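Long-range contacts in putative esterase (Bacteroides intestinalis DSM 17393, PDB 5VOL), which is a ferulic acid esterase of carbohydrate esterase family 1, probably releasing ferulate from arabinoxylan alongside xylanases, and binds calcium: residues Arg26-Leu32 with Met82-Asn88; Ser35-Asn39 with Lys122-Val126. All blocks are in the same frame, centred on the assembly; numbering follows the deposited sequence.

Contact 1 of 2, residues Arg26-Leu32 with Met82-Asn88; sequences RAYTVFL and MIIVTPN
F31 and I84 face each other across an antiparallel strand pair of the alpha/beta-hydrolase sheet, CB to CB 3.9 Å. With CG anti to the backbone N (chi1 165°), the F31 ring reaches past I84 CD1 and turns its edge to the carbonyl of M82, F31 CD2 lying 3.4 Å from M82 O in the ring plane. On the face of F31 and I84, T29 and T86 form another hydrogen-bonded pair, T86 N to T29 O being 2.9 Å, while T86 OG1 is bonded to L49 O of the next strand. Y28, V30, V85 and P87 occupy the other face, where helix 108-123 covers V85 and P87. There V30 CG2 packs 3.7 Å from I83 CG2, and V85 CG2 meets Y28 CD2 obliquely. At the far end the R26 guanidinium lies 12° from the N88 amide plane, with N88 ND2 over one face; R26 NH1 reaches N88 O at 3.0 Å from above the carbonyl plane. A water joins N88 ND2 to A27 N. The Y28 face is largely hydrocarbon, its hydroxyl bonded to Y124 and Y119, the F31 face mixes apolar groups with threonines, and M82 O is buried without a hydrogen-bonding partner.

Contact 2 of 2, residues Ser35-Asn39 with Lys122-Val126; sequences SFEQN and KKYRV
F36 and R125 meet where a loop of helical phi/psi at F36-Q38 faces the turn that ends helix 108-123: Y124 is the first residue to leave helical angles, and R125 follows with both phi and psi positive. The guanidinium of R125 lies flat on the F36 ring, planes 18° apart, in a cation-pi stack with R125 CZ 4.0 Å from the ring centroid. R125 NH1 sits over the middle of that face and approaches F36 CZ to 3.5 Å. The same group grips the backbone of the residue whose ring it covers: NH1 and NH2 both point end-on at F36 O, each 3.2 Å away and with the oxygen in the guanidinium plane. NH2 lies on a lone pair of the carbonyl, whereas NH1 comes in tilted from the carbonyl plane. A bend at chi3 (-55°) turns the arginine's end onto the ring, and its NE is held in turn by K42 O. At its rim the F36 ring meets Y124: F36 CE2 is 3.6 Å from Y124 O, close to the ring plane, and F36 CZ touches the edge of the tyrosine ring at Y124 CD1. Within the loop, S35 O accepts the backbone N-H groups of both Q38 and N39. With a leucine in place of R125 the guanidinium is gone, and F36 O would probably be left without these two donors and the ring face without its flat cationic cover. One cation serves both the pi face and the carbonyl of F36, which probably restrains ring and backbone together; its positive charge probably rests mainly on the ring face and carbonyl dipole, with the E37 carboxylate near but not in contact.

Contacts 1 and 2 have centres about 13 Å apart, and their segments alternate along the chain: strand 24-32 leads into the loop of 35-39, and strand 83-87 precedes helix 108-123. Y124 joins them directly. Its hydroxyl OH lies 2.7 Å from Y28 OH, a probable hydrogen bond, and its ring atom CD1 packs 3.4 Å from L32 CD2; on the neighbouring strand I83 CD1 lies 3.4 Å from Y124 O. The end of the helix is thus seated against the strand pair while R125 reaches on to the loop. Both contacts lie away from the calcium site of D221, D222 and D249, on the side of the sheet's antiparallel strands.

Contact 1 of 2, residues Arg26-Leu32 with Met82-Asn88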
loop_
_atom_site.group_PDB
_atom_site.type_symbol
_atom_site.label_atom_id
_atom_site.label_comp_id
_atom_site.label_asym_id
_atom_site.label_seq_id
_atom_site.Cartn_x
_atom_site.Cartn_y
_atom_site.Cartn_z
ATOM N N ARG C 26 13.356 26.335 25.939
ATOM C CA ARG C 26 12.581 25.306 25.263
ATOM C C ARG C 26 13.313 24.872 24.002
ATOM O O ARG C 26 13.490 25.661 23.067
ATOM C CB ARG C 26 11.177 25.817 24.935
ATOM C CG ARG C 26 10.229 25.876 26.134
ATOM C CD ARG C 26 9.801 24.480 26.572
ATOM N NE ARG C 26 10.601 23.955 27.674
ATOM C CZ ARG C 26 10.457 22.740 28.192
ATOM N NH1 ARG C 26 9.563 21.895 27.680
ATOM N NH2 ARG C 26 11.215 22.360 29.217
ATOM N N ALA C 27 13.771 23.627 23.991
ATOM C CA ALA C 27 14.420 23.088 22.810
ATOM C C ALA C 27 13.375 22.782 21.733
ATOM O O ALA C 27 12.203 22.538 22.023
ATOM C CB ALA C 27 15.216 21.835 23.151
ATOM N N TYR C 28 13.816 22.793 20.488
ATOM C CA TYR C 28 12.957 22.398 19.381
ATOM C C TYR C 28 13.821 21.820 18.277
ATOM O O TYR C 28 15.025 22.070 18.224
ATOM C CB TYR C 28 12.145 23.587 18.867
ATOM C CG TYR C 28 12.997 24.668 18.232
ATOM C CD1 TYR C 28 13.486 25.728 18.984
ATOM C CD2 TYR C 28 13.297 24.640 16.872
ATOM C CE1 TYR C 28 14.264 26.717 18.413
ATOM C CE2 TYR C 28 14.068 25.626 16.294
ATOM C CZ TYR C 28 14.547 26.663 17.067
ATOM O OH TYR C 28 15.317 27.646 16.486
ATOM N N THR C 29 13.198 21.036 17.402
ATOM C CA THR C 29 13.894 20.419 16.284
ATOM C C THR C 29 13.109 20.749 15.025
ATOM O O THR C 29 11.897 20.561 14.976
ATOM C CB THR C 29 14.014 18.885 16.458
ATOM O OG1 THR C 29 14.687 18.591 17.687
ATOM C CG2 THR C 29 14.780 18.251 15.298
ATOM N N VAL C 30 13.785 21.265 14.014
ATOM C CA VAL C 30 13.071 21.717 12.829
ATOM C C VAL C 30 13.666 21.066 11.588
ATOM O O VAL C 30 14.885 20.886 11.497
ATOM C CB VAL C 30 13.121 23.262 12.701
ATOM C CG1 VAL C 30 14.557 23.757 12.716
ATOM C CG2 VAL C 30 12.415 23.725 11.434
ATOM N N PHE C 31 12.795 20.677 10.659
ATOM C CA PHE C 31 13.227 20.229 9.338
ATOM C C PHE C 31 13.262 21.411 8.366
ATOM O O PHE C 31 12.278 22.116 8.235
ATOM C CB PHE C 31 12.285 19.142 8.794
ATOM C CG PHE C 31 12.448 18.875 7.316
ATOM C CD1 PHE C 31 13.362 17.929 6.862
ATOM C CD2 PHE C 31 11.695 19.578 6.380
ATOM C CE1 PHE C 31 13.516 17.682 5.493
ATOM C CE2 PHE C 31 11.842 19.340 5.005
ATOM C CZ PHE C 31 12.755 18.394 4.565
ATOM N N LEU C 32 14.385 21.604 7.683
ATOM C CA LEU C 32 14.502 22.664 6.693
ATOM C C LEU C 32 14.659 22.078 5.283
ATOM O O LEU C 32 15.567 21.298 5.039
ATOM C CB LEU C 32 15.689 23.569 7.014
ATOM C CG LEU C 32 15.729 24.186 8.422
ATOM C CD1 LEU C 32 17.052 24.895 8.594
ATOM C CD2 LEU C 32 14.580 25.131 8.618
ATOM N N MET C 82 8.143 22.068 2.948
ATOM C CA MET C 82 7.487 22.716 4.072
ATOM C C MET C 82 8.424 22.709 5.268
ATOM O O MET C 82 9.297 21.845 5.376
ATOM C CB MET C 82 6.169 22.011 4.434
ATOM C CG MET C 82 6.339 20.629 5.136
ATOM S SD MET C 82 4.768 19.757 5.397
ATOM C CE MET C 82 4.628 18.844 3.836
ATOM N N ILE C 83 8.249 23.686 6.148
ATOM C CA ILE C 83 8.928 23.694 7.443
ATOM C C ILE C 83 8.202 22.705 8.354
ATOM O O ILE C 83 6.967 22.715 8.433
ATOM C CB ILE C 83 8.932 25.117 8.090
ATOM C CG1 ILE C 83 9.504 26.158 7.118
ATOM C CG2 ILE C 83 9.689 25.115 9.413
ATOM C CD1 ILE C 83 10.949 25.920 6.720
ATOM N N ILE C 84 8.953 21.832 9.016
ATOM C CA ILE C 84 8.354 20.934 9.984
ATOM C C ILE C 84 9.044 21.165 11.336
ATOM O O ILE C 84 10.273 21.193 11.419
ATOM C CB ILE C 84 8.473 19.453 9.567
ATOM C CG1 ILE C 84 7.904 19.241 8.162
ATOM C CG2 ILE C 84 7.679 18.554 10.522
ATOM C CD1 ILE C 84 8.173 17.846 7.640
ATOM N N VAL C 85 8.264 21.334 12.393
ATOM C CA VAL C 85 8.896 21.659 13.679
ATOM C C VAL C 85 8.241 20.943 14.851
ATOM O O VAL C 85 7.016 20.812 14.924
ATOM C CB VAL C 85 8.876 23.181 13.928
ATOM C CG1 VAL C 85 7.464 23.658 13.993
ATOM C CG2 VAL C 85 9.634 23.551 15.224
ATOM N N THR C 86 9.092 20.478 15.764
ATOM C CA THR C 86 8.668 19.773 16.961
ATOM C C THR C 86 9.255 20.502 18.176
ATOM O O THR C 86 10.476 20.520 18.343
ATOM C CB THR C 86 9.151 18.312 16.954
ATOM O OG1 THR C 86 8.655 17.638 15.781
ATOM C CG2 THR C 86 8.685 17.575 18.233
ATOM N N PRO C 87 8.401 21.142 18.990
ATOM C CA PRO C 87 8.911 21.785 20.213
ATOM C C PRO C 87 9.054 20.766 21.348
ATOM O O PRO C 87 8.356 19.747 21.318
ATOM C CB PRO C 87 7.839 22.821 20.534
ATOM C CG PRO C 87 6.540 22.190 20.030
ATOM C CD PRO C 87 6.944 21.308 18.836
ATOM N N ASN C 88 9.914 21.018 22.338
ATOM C CA ASN C 88 9.956 20.115 23.486
ATOM C C ASN C 88 8.772 20.382 24.394
ATOM O O ASN C 88 8.606 21.497 24.900
ATOM C CB ASN C 88 11.257 20.253 24.285
ATOM C CG ASN C 88 11.386 19.189 25.384
ATOM O OD1 ASN C 88 10.817 18.105 25.277
ATOM N ND2 ASN C 88 12.132 19.501 26.443
HETATM O O HOH W 1 13.942 22.169 26.443
HETATM O O HOH W 2 10.722 17.545 14.214
#

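Contact 2 of 2, residues Ser35-Asn39 with Lys122-Val126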
loop_
_atom_site.group_PDB
_atom_site.type_symbol
_atom_site.label_atom_id
_atom_site.label_comp_id
_atom_site.label_asym_id
_atom_site.label_seq_id
_atom_site.Cartn_x
_atom_site.Cartn_y
_atom_site.Cartn_z
ATOM N N SER C 35 15.809 23.471 -0.509
ATOM C CA SER C 35 15.924 24.796 -1.121
ATOM C C SER C 35 16.150 25.937 -0.122
ATOM O O SER C 35 16.271 27.096 -0.520
ATOM C CB SER C 35 14.671 25.108 -1.929
ATOM O OG SER C 35 13.549 25.275 -1.077
ATOM N N PHE C 36 16.196 25.622 1.170
ATOM C CA PHE C 36 16.181 26.684 2.178
ATOM C C PHE C 36 17.392 27.613 2.036
ATOM O O PHE C 36 17.241 28.827 2.052
ATOM C CB PHE C 36 16.115 26.093 3.590
ATOM C CG PHE C 36 15.857 27.119 4.670
ATOM C CD1 PHE C 36 16.902 27.667 5.381
ATOM C CD2 PHE C 36 14.569 27.525 4.964
ATOM C CE1 PHE C 36 16.670 28.613 6.385
ATOM C CE2 PHE C 36 14.324 28.462 5.957
ATOM C CZ PHE C 36 15.380 29.008 6.668
ATOM N N GLU C 37 18.578 27.035 1.867
ATOM C CA GLU C 37 19.811 27.805 1.713
ATOM C C GLU C 37 20.014 28.312 0.287
ATOM O O GLU C 37 20.863 29.162 0.033
ATOM C CB GLU C 37 21.020 26.958 2.109
ATOM C CG GLU C 37 21.006 26.464 3.543
ATOM C CD GLU C 37 21.085 27.589 4.542
ATOM O OE1 GLU C 37 21.167 28.763 4.111
ATOM O OE2 GLU C 37 21.068 27.299 5.761
ATOM N N GLN C 38 19.233 27.774 -0.638
ATOM C CA GLN C 38 19.442 28.009 -2.059
ATOM C C GLN C 38 18.590 29.160 -2.579
ATOM O O GLN C 38 19.069 30.007 -3.327
ATOM C CB GLN C 38 19.140 26.726 -2.830
ATOM C CG GLN C 38 18.936 26.912 -4.304
ATOM C CD GLN C 38 18.483 25.635 -4.966
ATOM O OE1 GLN C 38 17.320 25.240 -4.849
ATOM N NE2 GLN C 38 19.405 24.967 -5.655
ATOM N N ASN C 39 17.324 29.183 -2.185
ATOM C CA ASN C 39 16.438 30.276 -2.543
ATOM C C ASN C 39 16.041 31.049 -1.294
ATOM O O ASN C 39 14.955 30.851 -0.746
ATOM C CB ASN C 39 15.201 29.753 -3.264
ATOM C CG ASN C 39 14.394 30.861 -3.913
ATOM O OD1 ASN C 39 14.470 32.025 -3.507
ATOM N ND2 ASN C 39 13.617 30.505 -4.933
ATOM N N LYS C 122 8.866 33.462 11.720
ATOM C CA LYS C 122 9.745 34.519 11.237
ATOM C C LYS C 122 11.134 33.980 10.898
ATOM O O LYS C 122 11.673 34.248 9.832
ATOM C CB LYS C 122 9.858 35.639 12.281
ATOM C CG LYS C 122 10.927 36.673 11.970
ATOM C CD LYS C 122 10.919 37.799 13.015
ATOM C CE LYS C 122 12.062 38.783 12.794
ATOM N NZ LYS C 122 12.080 39.872 13.828
ATOM N N LYS C 123 11.711 33.198 11.800
ATOM C CA LYS C 123 13.078 32.732 11.614
ATOM C C LYS C 123 13.215 31.786 10.426
ATOM O O LYS C 123 14.224 31.805 9.723
ATOM C CB LYS C 123 13.575 32.038 12.879
ATOM C CG LYS C 123 14.969 31.463 12.758
ATOM C CD LYS C 123 15.586 31.295 14.140
ATOM C CE LYS C 123 17.057 30.920 14.052
ATOM N NZ LYS C 123 17.694 30.968 15.386
ATOM N N TYR C 124 12.209 30.947 10.211
ATOM C CA TYR C 124 12.324 29.911 9.179
ATOM C C TYR C 124 11.409 30.192 7.991
ATOM O O TYR C 124 11.046 29.277 7.242
ATOM C CB TYR C 124 12.057 28.525 9.797
ATOM C CG TYR C 124 13.056 28.201 10.883
ATOM C CD1 TYR C 124 14.385 27.944 10.568
ATOM C CD2 TYR C 124 12.688 28.201 12.225
ATOM C CE1 TYR C 124 15.313 27.681 11.544
ATOM C CE2 TYR C 124 13.618 27.941 13.218
ATOM C CZ TYR C 124 14.930 27.675 12.871
ATOM O OH TYR C 124 15.870 27.395 13.843
ATOM N N ARG C 125 11.059 31.467 7.821
ATOM C CA ARG C 125 10.396 31.971 6.612
ATOM C C ARG C 125 9.115 31.226 6.240
ATOM O O ARG C 125 8.956 30.752 5.110
ATOM C CB ARG C 125 11.369 31.935 5.431
ATOM C CG ARG C 125 12.803 32.246 5.817
ATOM C CD ARG C 125 13.604 32.756 4.641
ATOM N NE ARG C 125 13.560 31.849 3.502
ATOM C CZ ARG C 125 14.551 31.040 3.145
ATOM N NH1 ARG C 125 15.677 31.009 3.840
ATOM N NH2 ARG C 125 14.412 30.262 2.080
ATOM N N VAL C 126 8.208 31.131 7.201
ATOM C CA VAL C 126 6.916 30.504 6.993
ATOM C C VAL C 126 5.951 31.530 6.407
ATOM O O VAL C 126 5.999 32.698 6.776
ATOM C CB VAL C 126 6.368 29.928 8.314
ATOM C CG1 VAL C 126 4.886 29.650 8.224
ATOM C CG2 VAL C 126 7.166 28.672 8.723
#